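Local coordinates for enoyl-CoA hydratase, EchA12_1 (Mycobacterium marinum M, PDB 3QRE), which probably hydrates the double bond of enoyl-CoA thioesters in fatty acid metabolism, as a member of the crotonase-like enoyl-CoA hydratase/isomerase family, at residues Q28-L32 / D57-F62; G74-I78 / I232-P238; R121-F125 / E175-W180; V126-P132 / M241-K245; D153-A157 / R224-Y228. All coordinates share one frame; numbering follows the deposited sequence.

The contacts tie the helices of a crotonase-like chain to its main mixed sheet and to the loop before strand 133-137. Along the chain contact 1 closes before the others open, while contact 5 is nested inside both contact 2 and contact 4. Contacts 1, 2 and 5 reach the same six-stranded sheet, with helix 56-71 on one face and helix 221-235, shared by contacts 2 and 5, on the other. Contacts 2 and 4 are about 11 Å apart between centres and meet through Lys131 and Met241. Asp153 joins contact 5 to Lys245 of contact 4. Contacts 2 to 5 all reach a second subunit, so helices 221-235 and 238-249 are held by both the fold and a neighbour.

Contact 1 (Q28-L32 / D57-F62)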
# COMPACT_ATOMS: atom_id res chain seq x y z
N GLN A 28 14.68 -1.97 -38.45
CA GLN A 28 16.07 -1.97 -37.88
C GLN A 28 16.35 -0.85 -36.84
O GLN A 28 17.40 -0.86 -36.19
CB GLN A 28 17.13 -1.96 -39.02
N ASP A 29 15.42 0.12 -36.69
CA ASP A 29 15.51 1.15 -35.62
C ASP A 29 15.39 0.49 -34.24
O ASP A 29 14.61 -0.46 -34.07
CB ASP A 29 14.42 2.22 -35.76
CG ASP A 29 14.63 3.15 -36.96
OD1 ASP A 29 15.70 3.81 -37.04
OD2 ASP A 29 13.71 3.23 -37.82
N ALA A 30 16.15 0.99 -33.26
CA ALA A 30 16.14 0.45 -31.90
C ALA A 30 14.75 0.51 -31.27
O ALA A 30 14.34 -0.42 -30.57
CB ALA A 30 17.19 1.14 -31.02
N VAL A 31 14.01 1.58 -31.54
CA VAL A 31 12.66 1.77 -31.02
C VAL A 31 11.71 2.13 -32.16
O VAL A 31 11.95 3.08 -32.90
CB VAL A 31 12.64 2.88 -29.90
CG1 VAL A 31 11.23 3.14 -29.41
CG2 VAL A 31 13.52 2.50 -28.74
N LEU A 32 10.63 1.37 -32.31
CA LEU A 32 9.61 1.67 -33.32
C LEU A 32 8.52 2.59 -32.78
O LEU A 32 8.16 2.53 -31.59
CB LEU A 32 8.96 0.38 -33.84
CG LEU A 32 9.91 -0.71 -34.32
CD1 LEU A 32 9.15 -2.00 -34.56
CD2 LEU A 32 10.68 -0.25 -35.58
N ASP A 57 21.45 2.75 -27.64
CA ASP A 57 20.56 2.75 -28.81
C ASP A 57 19.09 2.76 -28.39
O ASP A 57 18.28 3.52 -28.92
CB ASP A 57 20.84 1.58 -29.79
CG ASP A 57 20.75 0.19 -29.11
OD1 ASP A 57 20.58 -0.82 -29.83
OD2 ASP A 57 20.86 0.09 -27.87
N LEU A 58 18.77 1.92 -27.41
CA LEU A 58 17.42 1.75 -26.92
C LEU A 58 16.97 3.00 -26.17
O LEU A 58 15.85 3.44 -26.34
CB LEU A 58 17.33 0.53 -26.03
CG LEU A 58 15.96 -0.12 -26.13
CD1 LEU A 58 15.82 -0.88 -27.48
CD2 LEU A 58 15.74 -1.04 -24.95
N ALA A 59 17.88 3.57 -25.38
CA ALA A 59 17.62 4.79 -24.66
C ALA A 59 17.30 5.94 -25.61
O ALA A 59 16.21 6.55 -25.49
CB ALA A 59 18.81 5.15 -23.73
N ALA A 60 18.20 6.22 -26.55
CA ALA A 60 18.01 7.30 -27.52
C ALA A 60 16.72 7.14 -28.35
O ALA A 60 16.04 8.14 -28.66
CB ALA A 60 19.24 7.46 -28.43
N GLY A 61 16.38 5.91 -28.69
CA GLY A 61 15.15 5.66 -29.45
C GLY A 61 13.96 6.00 -28.57
O GLY A 61 13.06 6.71 -28.99
N PHE A 62 14.00 5.50 -27.34
CA PHE A 62 12.96 5.72 -26.34
C PHE A 62 12.70 7.22 -26.06
O PHE A 62 11.55 7.66 -26.10
CB PHE A 62 13.32 4.99 -25.04
CG PHE A 62 12.26 5.08 -23.97
CD1 PHE A 62 10.97 4.59 -24.18
CD2 PHE A 62 12.55 5.66 -22.74
CE1 PHE A 62 9.97 4.67 -23.18
CE2 PHE A 62 11.55 5.75 -21.74
CZ PHE A 62 10.27 5.24 -21.96
O HOH W 1 12.30 6.42 -32.26
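Val31 and Ala30 pack on segment 57-62 of helix 56-71, which covers one face of the main sheet in this crotonase-like fold. Val31 starts the outermost strand 31-35. Its two methyls do different work. CG1 is anti to the backbone N (chi1 176°) and comes only loosely near Gly61 O. This places CG2 beside the backbone N, where it presses into the helix surface. CG2 of Val31 lies 3.3 Å from Phe62 N and 3.5 Å from Leu58 O, so it rests against the helical bond between these two backbone atoms. Gly61 has no side chain, and the valine meets its main chain directly, with Val31 CB 3.6 Å from Gly61 C.

Ala30, in the loop just before the strand, meets the helix one turn earlier, at Asp57 and Leu58. Ala30 CB points at the backbone of Asp57, 3.4 Å from Asp57 O, and lies alongside the Asp57 CB. The CD1 branch of Leu58 reaches the loop, 3.5 Å from Ala30 O. The same methyl reaches the CB of Ala30 and CG2 of Val31 at longer range. Leu58 also packs on Phe45 of the neighbouring strand. The carboxylate of Asp57 points to salt bridges with Arg50 and Arg47. A single water spans the two backbones, 3.4 Å from Val31 O and 3.4 Å from Gly61 O, and donates weakly to both.

Contact 2 (G74-I78 / I232-P238)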
# COMPACT_ATOMS: atom_id res chain seq x y z
N GLY A 74 -1.95 15.64 -31.59
CA GLY A 74 -2.82 14.54 -32.02
C GLY A 74 -2.68 13.30 -31.15
O GLY A 74 -3.56 12.44 -31.17
N ILE A 75 -1.58 13.20 -30.38
CA ILE A 75 -1.35 12.05 -29.49
C ILE A 75 -1.92 12.33 -28.09
O ILE A 75 -1.56 13.31 -27.43
CB ILE A 75 0.15 11.66 -29.37
CG1 ILE A 75 0.73 11.21 -30.72
CG2 ILE A 75 0.34 10.56 -28.28
CD1 ILE A 75 0.04 9.96 -31.36
N ARG A 76 -2.80 11.44 -27.66
CA ARG A 76 -3.44 11.52 -26.36
C ARG A 76 -2.80 10.59 -25.32
O ARG A 76 -2.64 10.98 -24.16
CB ARG A 76 -4.92 11.18 -26.50
CG ARG A 76 -5.68 12.09 -27.49
CD ARG A 76 -5.80 13.48 -26.92
NE ARG A 76 -5.90 13.39 -25.45
CZ ARG A 76 -7.01 13.12 -24.77
NH1 ARG A 76 -8.17 12.91 -25.40
NH2 ARG A 76 -6.96 13.04 -23.43
N VAL A 77 -2.47 9.37 -25.72
CA VAL A 77 -1.96 8.37 -24.79
C VAL A 77 -0.81 7.60 -25.45
O VAL A 77 -0.79 7.42 -26.69
CB VAL A 77 -3.06 7.39 -24.33
CG1 VAL A 77 -2.56 6.48 -23.21
CG2 VAL A 77 -4.29 8.15 -23.85
N ILE A 78 0.13 7.15 -24.61
CA ILE A 78 1.29 6.37 -25.04
C ILE A 78 1.20 4.92 -24.56
O ILE A 78 0.91 4.66 -23.39
CB ILE A 78 2.62 6.98 -24.51
CG1 ILE A 78 2.81 8.42 -25.02
CG2 ILE A 78 3.81 6.09 -24.91
CD1 ILE A 78 3.90 9.23 -24.25
N ILE A 232 -9.40 5.70 -22.01
CA ILE A 232 -9.03 6.89 -21.23
C ILE A 232 -8.91 8.15 -22.08
O ILE A 232 -9.24 9.26 -21.63
CB ILE A 232 -7.78 6.68 -20.26
CG1 ILE A 232 -6.46 6.90 -20.98
CG2 ILE A 232 -7.82 5.30 -19.59
CD1 ILE A 232 -5.26 6.57 -20.10
N ALA A 233 -8.47 7.98 -23.32
CA ALA A 233 -8.40 9.07 -24.28
C ALA A 233 -9.78 9.67 -24.56
O ALA A 233 -9.91 10.89 -24.73
CB ALA A 233 -7.75 8.62 -25.57
N ARG A 234 -10.81 8.84 -24.59
CA ARG A 234 -12.15 9.37 -24.74
C ARG A 234 -12.62 10.01 -23.43
O ARG A 234 -13.17 11.12 -23.45
CB ARG A 234 -13.14 8.31 -25.25
N TYR A 235 -12.37 9.36 -22.30
CA TYR A 235 -12.90 9.84 -21.03
C TYR A 235 -12.31 11.17 -20.50
O TYR A 235 -13.06 12.01 -20.00
CB TYR A 235 -12.90 8.76 -19.94
CG TYR A 235 -13.21 9.34 -18.56
CD1 TYR A 235 -14.52 9.68 -18.18
CD2 TYR A 235 -12.16 9.59 -17.65
CE1 TYR A 235 -14.77 10.24 -16.90
CE2 TYR A 235 -12.40 10.14 -16.40
CZ TYR A 235 -13.70 10.46 -16.02
OH TYR A 235 -13.87 11.01 -14.76
N CYS A 236 -11.00 11.35 -20.63
CA CYS A 236 -10.28 12.52 -20.11
C CYS A 236 -9.85 13.46 -21.20
O CYS A 236 -9.36 13.02 -22.24
CB CYS A 236 -8.97 12.06 -19.49
SG CYS A 236 -8.91 11.96 -17.76
N SER A 237 -9.97 14.76 -20.96
CA SER A 237 -9.34 15.71 -21.85
C SER A 237 -7.83 15.65 -21.65
O SER A 237 -7.37 15.14 -20.63
CB SER A 237 -9.85 17.13 -21.57
OG SER A 237 -9.46 17.55 -20.27
N PRO A 238 -7.04 16.16 -22.62
CA PRO A 238 -5.59 16.29 -22.43
C PRO A 238 -5.15 17.07 -21.19
O PRO A 238 -4.22 16.65 -20.51
CB PRO A 238 -5.12 17.01 -23.71
CG PRO A 238 -6.13 16.64 -24.72
CD PRO A 238 -7.44 16.55 -23.98
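Cys236 O is gripped by both terminal nitrogens of Arg76. The stronger bond comes from NH2 of Arg76, 2.7 Å from Cys236 O, with an N-H...O angle of 160°. Arg76 NH1 adds a weak bond to Cys236 O at 3.4 Å. The oxygen lies near the guanidinium plane, but NH2 meets it from above the carbonyl plane, 40° out. Arg76 NH1 also reaches Ala233 O at 2.7 Å, though the bond is bent and weak.

The guanidinium is sandwiched. Pro238 covers one face, with its CD 3.5 Å above the plane and over the centre. Ala233 lies over the opposite face, nearer the rim. Arg76 bends at chi2 and chi3, and this brings the guanidinium to the carbonyls at the helix end. Its side chain crosses the proline ring at about a right angle, with Arg76 NE 3.3 Å from Pro238 CG.

Val77 next to it begins strand 77-82 and faces the same helix with apolar groups. Val77 CG2 is 3.8 Å from Ile232 CG1 and 3.9 Å from Ala233 CB. Met241 packs on both Arg76 and Val77. Ile232 and Cys236 also touch a second subunit.

Cys236 is the first residue to leave helical geometry, and Ser237 is the N-cap of the next helix, its OG bonded to Ser240 N. Arg76 therefore binds backbone carbonyls at the C-terminal end of helix 221-235, where its charge would suit the helix dipole, in the turn between the last two modelled helices of this crotonase-like chain.

Contact 3 (R121-F125 / E175-W180); sequences RPPHF and EFGISW
This is an aromatic cluster of His124, Phe176 and Trp180, joining the loop before strand 133-137 to the start of helix 178-185. His124 and Phe176 form an offset stack. Their ring centroids are 4.2 Å apart and the planes are 8° from parallel. Phe176 CB also sits over the imidazole face, 3.5 Å from the centroid, as a CH-pi contact. Trp180 meets the histidine the other way. The edge of His124 is turned toward the face of the indole six-membered ring, with planes at 72°. The His124 CG lies between its backbone N and carbonyl carbon (chi1 67°), and this brings the ring across to both partners.

Pro123 packs beside the stack, on backbone rather than side chain. Pro123 CB is 3.3 Å from Phe176 O, and Pro123 CG is 3.5 Å from Glu175 O. The turn from Pro122 to Phe125 is a type I beta turn, which presents both residues to the same segment. Trp180 also meets Trp188 of a second subunit.

His124 NE2 makes a weak hydrogen bond to Thr253 O. Its ND1 is buried against Phe176 CB and has no polar partner in the model, so stacking and apolar packing hold the ring across this contact.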
# COMPACT_ATOMS: atom_id res chain seq x y z
N ARG A 121 18.68 11.69 -18.99
CA ARG A 121 17.39 11.91 -18.32
C ARG A 121 17.23 11.09 -17.05
O ARG A 121 17.63 9.93 -17.01
CB ARG A 121 16.24 11.56 -19.25
CG ARG A 121 15.99 12.62 -20.28
CD ARG A 121 14.80 12.28 -21.13
NE ARG A 121 15.06 12.88 -22.43
CZ ARG A 121 14.16 13.12 -23.37
NH1 ARG A 121 14.56 13.67 -24.50
NH2 ARG A 121 12.88 12.83 -23.18
N PRO A 122 16.61 11.69 -16.01
CA PRO A 122 16.35 10.92 -14.77
C PRO A 122 15.45 9.68 -14.96
O PRO A 122 14.63 9.63 -15.86
CB PRO A 122 15.73 11.97 -13.81
CG PRO A 122 15.20 13.06 -14.68
CD PRO A 122 16.06 13.07 -15.96
N PRO A 123 15.64 8.65 -14.12
CA PRO A 123 14.88 7.39 -14.21
C PRO A 123 13.34 7.56 -14.33
O PRO A 123 12.67 6.76 -15.02
CB PRO A 123 15.22 6.71 -12.88
CG PRO A 123 16.63 7.25 -12.52
CD PRO A 123 16.62 8.66 -13.01
N HIS A 124 12.81 8.60 -13.67
CA HIS A 124 11.38 8.79 -13.51
C HIS A 124 10.78 9.88 -14.40
O HIS A 124 9.70 10.41 -14.12
CB HIS A 124 11.08 9.14 -12.05
CG HIS A 124 11.61 10.46 -11.64
ND1 HIS A 124 12.87 10.89 -12.00
CD2 HIS A 124 11.07 11.45 -10.89
CE1 HIS A 124 13.09 12.09 -11.48
NE2 HIS A 124 12.02 12.46 -10.81
N PHE A 125 11.46 10.22 -15.49
CA PHE A 125 11.01 11.33 -16.31
C PHE A 125 9.62 11.07 -16.95
O PHE A 125 8.85 12.00 -17.17
CB PHE A 125 12.07 11.69 -17.37
CG PHE A 125 11.82 11.08 -18.70
CD1 PHE A 125 11.22 11.82 -19.72
CD2 PHE A 125 12.18 9.77 -18.93
CE1 PHE A 125 10.96 11.24 -20.97
CE2 PHE A 125 11.95 9.19 -20.17
CZ PHE A 125 11.32 9.93 -21.20
N GLU A 175 19.15 7.70 -7.79
CA GLU A 175 18.16 8.58 -7.24
C GLU A 175 16.92 8.65 -8.16
O GLU A 175 17.05 8.82 -9.41
CB GLU A 175 18.77 9.96 -7.12
CG GLU A 175 18.23 10.76 -5.98
CD GLU A 175 18.94 12.10 -5.86
OE1 GLU A 175 19.76 12.23 -4.92
OE2 GLU A 175 18.70 12.99 -6.71
N PHE A 176 15.74 8.57 -7.54
CA PHE A 176 14.47 8.37 -8.23
C PHE A 176 14.44 7.08 -9.07
O PHE A 176 13.62 6.94 -9.97
CB PHE A 176 14.08 9.59 -9.10
CG PHE A 176 14.04 10.90 -8.35
CD1 PHE A 176 15.06 11.84 -8.52
CD2 PHE A 176 13.00 11.20 -7.50
CE1 PHE A 176 15.05 13.05 -7.83
CE2 PHE A 176 12.97 12.41 -6.81
CZ PHE A 176 14.01 13.33 -6.97
N GLY A 177 15.34 6.13 -8.77
CA GLY A 177 15.33 4.83 -9.43
C GLY A 177 14.42 3.81 -8.73
O GLY A 177 13.45 4.17 -8.08
N ILE A 178 14.76 2.53 -8.86
CA ILE A 178 13.96 1.43 -8.30
C ILE A 178 13.78 1.53 -6.76
O ILE A 178 12.73 1.15 -6.22
CB ILE A 178 14.61 0.07 -8.63
CG1 ILE A 178 13.63 -1.08 -8.38
CG2 ILE A 178 15.93 -0.14 -7.80
CD1 ILE A 178 12.43 -1.09 -9.32
N SER A 179 14.77 2.05 -6.05
CA SER A 179 14.65 2.06 -4.58
C SER A 179 13.69 3.18 -4.15
O SER A 179 13.25 3.22 -3.01
CB SER A 179 16.00 2.22 -3.92
OG SER A 179 16.44 3.55 -4.12
N TRP A 180 13.38 4.07 -5.10
CA TRP A 180 12.37 5.10 -4.93
C TRP A 180 10.97 4.57 -5.31
O TRP A 180 10.06 4.52 -4.47
CB TRP A 180 12.75 6.31 -5.79
CG TRP A 180 11.80 7.46 -5.73
CD1 TRP A 180 11.66 8.36 -4.69
CD2 TRP A 180 10.86 7.88 -6.75
NE1 TRP A 180 10.70 9.30 -5.01
CE2 TRP A 180 10.20 9.04 -6.26
CE3 TRP A 180 10.52 7.40 -8.01
CZ2 TRP A 180 9.22 9.72 -6.99
CZ3 TRP A 180 9.53 8.09 -8.75
CH2 TRP A 180 8.92 9.23 -8.24

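Contact 4 (V126-P132 / M241-K245); sequences VTMLRKP and MAVIK
Lys245 lays its aliphatic chain against the backbone of Leu129, with Lys245 CD 3.5 Å from Leu129 O. The chain bends at chi3 (84°) and carries the ammonium group inward between two carbonyls. NZ of Lys245 bonds Val126 O at 2.8 Å and Lys131 O at 2.9 Å. It lies 22° from the carbonyl plane of Val126 and well above that of Lys131, 43° out. A salt bridge to Asp153 gives the buried ammonium a third partner and probably balances its charge.

In this crotonase-like chain segment 126-132, a short 3-10 turn and then loop, leads into strand 133-137, and helix 238-249 lies against it. Lys245 thus ties Val126 and Lys131, near the two ends of this segment, to one point on the helix. One turn earlier on the helix, Ala242 CA is 3.4 Å from Arg130 O in a CA-H...O contact. Met241 stretches out beyond CG and crosses the Pro132 ring at about a right angle. Met241 SD lies 3.6 Å from Pro132 CG and equally close to Pro132 CD. Lys131 points away from the helix, and its NZ bonds Ile75 O and Ala69 O. Met241 and Lys245 also touch Leu196 and Leu192 of a second subunit.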
# COMPACT_ATOMS: atom_id res chain seq x y z
N VAL A 126 9.30 9.81 -17.20
CA VAL A 126 7.95 9.42 -17.66
C VAL A 126 6.82 9.89 -16.72
O VAL A 126 5.71 10.25 -17.18
CB VAL A 126 7.88 7.92 -17.98
CG1 VAL A 126 6.48 7.41 -17.98
CG2 VAL A 126 8.51 7.65 -19.35
N THR A 127 7.11 9.93 -15.42
CA THR A 127 6.15 10.42 -14.45
C THR A 127 5.89 11.91 -14.57
O THR A 127 4.93 12.41 -14.00
CB THR A 127 6.53 10.11 -12.97
OG1 THR A 127 7.54 11.02 -12.52
CG2 THR A 127 7.00 8.65 -12.77
N MET A 128 6.74 12.64 -15.28
CA MET A 128 6.58 14.10 -15.36
C MET A 128 6.01 14.55 -16.71
O MET A 128 5.94 15.74 -17.00
CB MET A 128 7.92 14.79 -15.07
CG MET A 128 8.42 14.48 -13.66
SD MET A 128 9.96 15.28 -13.16
CE MET A 128 11.21 14.53 -14.20
N LEU A 129 5.61 13.58 -17.54
CA LEU A 129 5.00 13.88 -18.81
C LEU A 129 3.58 14.39 -18.57
O LEU A 129 2.95 14.05 -17.56
CB LEU A 129 4.93 12.63 -19.72
CG LEU A 129 6.23 11.96 -20.19
CD1 LEU A 129 5.94 10.75 -21.05
CD2 LEU A 129 7.18 12.97 -20.92
N ARG A 130 3.10 15.20 -19.50
CA ARG A 130 1.70 15.58 -19.56
C ARG A 130 0.78 14.41 -19.93
O ARG A 130 -0.43 14.48 -19.70
CB ARG A 130 1.54 16.71 -20.59
CG ARG A 130 2.00 18.11 -20.10
CD ARG A 130 1.80 19.21 -21.19
NE ARG A 130 2.78 19.08 -22.27
CZ ARG A 130 2.54 18.49 -23.46
NH1 ARG A 130 1.34 17.98 -23.75
NH2 ARG A 130 3.51 18.43 -24.37
N LYS A 131 1.33 13.35 -20.52
CA LYS A 131 0.49 12.27 -21.07
C LYS A 131 0.75 10.93 -20.38
O LYS A 131 1.88 10.64 -20.03
CB LYS A 131 0.72 12.13 -22.59
CG LYS A 131 0.44 13.42 -23.34
CD LYS A 131 0.77 13.38 -24.83
CE LYS A 131 0.35 14.76 -25.42
NZ LYS A 131 0.43 14.87 -26.92
N PRO A 132 -0.29 10.10 -20.23
CA PRO A 132 -0.14 8.80 -19.59
C PRO A 132 0.66 7.82 -20.44
O PRO A 132 0.61 7.89 -21.68
CB PRO A 132 -1.59 8.29 -19.45
CG PRO A 132 -2.47 9.45 -19.90
CD PRO A 132 -1.64 10.27 -20.80
N MET A 241 -5.85 14.85 -18.05
CA MET A 241 -4.78 13.86 -17.82
C MET A 241 -3.53 14.51 -17.19
O MET A 241 -2.97 13.98 -16.24
CB MET A 241 -4.41 13.18 -19.14
CG MET A 241 -5.43 12.19 -19.67
SD MET A 241 -4.99 11.55 -21.30
CE MET A 241 -6.25 10.31 -21.45
N ALA A 242 -3.11 15.67 -17.70
CA ALA A 242 -1.89 16.36 -17.23
C ALA A 242 -2.04 16.73 -15.77
O ALA A 242 -1.09 16.61 -15.01
CB ALA A 242 -1.63 17.63 -18.04
N VAL A 243 -3.24 17.17 -15.42
CA VAL A 243 -3.58 17.59 -14.08
C VAL A 243 -3.55 16.40 -13.14
O VAL A 243 -2.96 16.46 -12.03
CB VAL A 243 -4.99 18.25 -14.08
CG1 VAL A 243 -5.67 18.14 -12.75
CG2 VAL A 243 -4.86 19.68 -14.49
N ILE A 244 -4.15 15.30 -13.60
CA ILE A 244 -4.17 14.07 -12.82
C ILE A 244 -2.74 13.61 -12.51
O ILE A 244 -2.42 13.37 -11.33
CB ILE A 244 -5.03 12.98 -13.51
CG1 ILE A 244 -6.51 13.35 -13.37
CG2 ILE A 244 -4.74 11.58 -12.93
CD1 ILE A 244 -7.44 12.65 -14.37
N LYS A 245 -1.88 13.51 -13.53
CA LYS A 245 -0.49 13.04 -13.29
C LYS A 245 0.23 13.98 -12.31
O LYS A 245 0.82 13.53 -11.34
CB LYS A 245 0.32 12.86 -14.59
CG LYS A 245 0.07 11.53 -15.27
CD LYS A 245 0.91 11.33 -16.55
CE LYS A 245 2.31 10.80 -16.21
NZ LYS A 245 2.90 10.13 -17.39

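Contact 5 (D153-A157 / R224-Y228); sequences DVRFA and RALEY
Strand 154-158 of the main crotonase-like sheet packs against helix 221-235 through Val154 and Phe156. The short segments 154-157 and 224-228 run at 152° to each other, close to antiparallel, with axes 9.6 Å apart. Phe156 makes the largest share of the contact. Its ring points its edge at the face of Tyr228 in an edge-to-face pair, centroids 5.4 Å apart and planes at 67°. Phe156 CZ is 3.8 Å from Tyr228 CG. Tyr228 CG lies opposite the backbone N across the first torsion (chi1 -176°), which sends the ring from the helix toward the strand.

Val154 meets the far end of the same ring. Val154 CG1 is 4.0 Å from Tyr228 CE2 and Val154 CG2 is 3.9 Å from Tyr228 OH. Arg224 flanks Phe156 on another side. The arginine bends at chi2, and Arg224 CG lies 3.8 Å from Phe156 CE1. One face of the guanidinium is turned to Phe156 CE1. Its nitrogens are paired with Glu227 on the helix and with Glu214 of strand 214-216. Ala225 fills in beside the phenylalanine, with Ala225 CB 4.3 Å from Phe156 CD2. Tyr228 OH, beside Val154 CG2, is hydrogen-bonded to OD1 of Asp193 of a second subunit.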
# COMPACT_ATOMS: atom_id res chain seq x y z
N ASP A 153 2.41 4.91 -15.99
CA ASP A 153 1.18 5.18 -15.25
C ASP A 153 0.45 3.89 -14.91
O ASP A 153 0.01 3.70 -13.77
CB ASP A 153 0.29 6.12 -16.07
CG ASP A 153 0.95 7.46 -16.28
OD1 ASP A 153 0.89 8.27 -15.36
OD2 ASP A 153 1.57 7.73 -17.32
N VAL A 154 0.31 3.01 -15.90
CA VAL A 154 -0.49 1.79 -15.78
C VAL A 154 0.21 0.65 -16.48
O VAL A 154 0.80 0.85 -17.56
CB VAL A 154 -1.93 1.97 -16.34
CG1 VAL A 154 -2.75 0.73 -16.13
CG2 VAL A 154 -2.63 3.18 -15.69
N ARG A 155 0.17 -0.53 -15.85
CA ARG A 155 0.81 -1.73 -16.39
C ARG A 155 -0.17 -2.91 -16.62
O ARG A 155 -0.92 -3.30 -15.72
CB ARG A 155 1.93 -2.19 -15.45
CG ARG A 155 3.20 -1.31 -15.47
CD ARG A 155 4.00 -1.45 -14.15
NE ARG A 155 3.26 -0.89 -13.00
CZ ARG A 155 3.05 0.40 -12.79
NH1 ARG A 155 3.57 1.32 -13.62
NH2 ARG A 155 2.35 0.80 -11.76
N PHE A 156 -0.13 -3.46 -17.83
CA PHE A 156 -0.74 -4.75 -18.13
C PHE A 156 0.37 -5.74 -18.36
O PHE A 156 1.44 -5.38 -18.86
CB PHE A 156 -1.62 -4.66 -19.37
CG PHE A 156 -2.87 -3.86 -19.16
CD1 PHE A 156 -4.01 -4.47 -18.67
CD2 PHE A 156 -2.89 -2.50 -19.41
CE1 PHE A 156 -5.17 -3.75 -18.45
CE2 PHE A 156 -4.06 -1.73 -19.19
CZ PHE A 156 -5.20 -2.37 -18.70
N ALA A 157 0.15 -6.99 -17.96
CA ALA A 157 1.16 -8.00 -18.14
C ALA A 157 0.56 -9.25 -18.76
O ALA A 157 -0.58 -9.63 -18.45
CB ALA A 157 1.81 -8.32 -16.83
N ARG A 224 -6.01 -5.32 -25.28
CA ARG A 224 -6.42 -4.81 -23.97
C ARG A 224 -5.72 -3.48 -23.57
O ARG A 224 -6.39 -2.53 -23.15
CB ARG A 224 -6.21 -5.88 -22.90
CG ARG A 224 -6.66 -5.46 -21.51
CD ARG A 224 -8.20 -5.46 -21.33
NE ARG A 224 -8.53 -4.88 -20.03
CZ ARG A 224 -9.09 -3.68 -19.86
NH1 ARG A 224 -9.44 -2.94 -20.90
NH2 ARG A 224 -9.33 -3.23 -18.62
N ALA A 225 -4.40 -3.42 -23.74
CA ALA A 225 -3.67 -2.18 -23.45
C ALA A 225 -4.17 -1.04 -24.35
O ALA A 225 -4.33 0.09 -23.88
CB ALA A 225 -2.15 -2.39 -23.61
N LEU A 226 -4.43 -1.35 -25.62
CA LEU A 226 -4.97 -0.35 -26.57
C LEU A 226 -6.43 0.02 -26.32
O LEU A 226 -6.82 1.16 -26.56
CB LEU A 226 -4.82 -0.79 -28.02
CG LEU A 226 -3.39 -0.97 -28.48
CD1 LEU A 226 -3.38 -1.78 -29.79
CD2 LEU A 226 -2.68 0.39 -28.61
N GLU A 227 -7.23 -0.95 -25.88
CA GLU A 227 -8.64 -0.71 -25.55
C GLU A 227 -8.67 0.31 -24.42
O GLU A 227 -9.24 1.40 -24.55
CB GLU A 227 -9.33 -2.02 -25.12
CG GLU A 227 -10.78 -1.89 -24.64
CD GLU A 227 -11.32 -3.15 -23.92
OE1 GLU A 227 -10.52 -3.96 -23.40
OE2 GLU A 227 -12.55 -3.32 -23.85
N TYR A 228 -8.00 -0.04 -23.32
CA TYR A 228 -7.86 0.80 -22.14
C TYR A 228 -7.35 2.20 -22.47
O TYR A 228 -7.92 3.19 -22.02
CB TYR A 228 -6.97 0.10 -21.10
CG TYR A 228 -6.85 0.86 -19.80
CD1 TYR A 228 -7.85 0.79 -18.85
CD2 TYR A 228 -5.73 1.65 -19.54
CE1 TYR A 228 -7.74 1.49 -17.67
CE2 TYR A 228 -5.61 2.33 -18.37
CZ TYR A 228 -6.61 2.26 -17.43
OH TYR A 228 -6.49 2.97 -16.26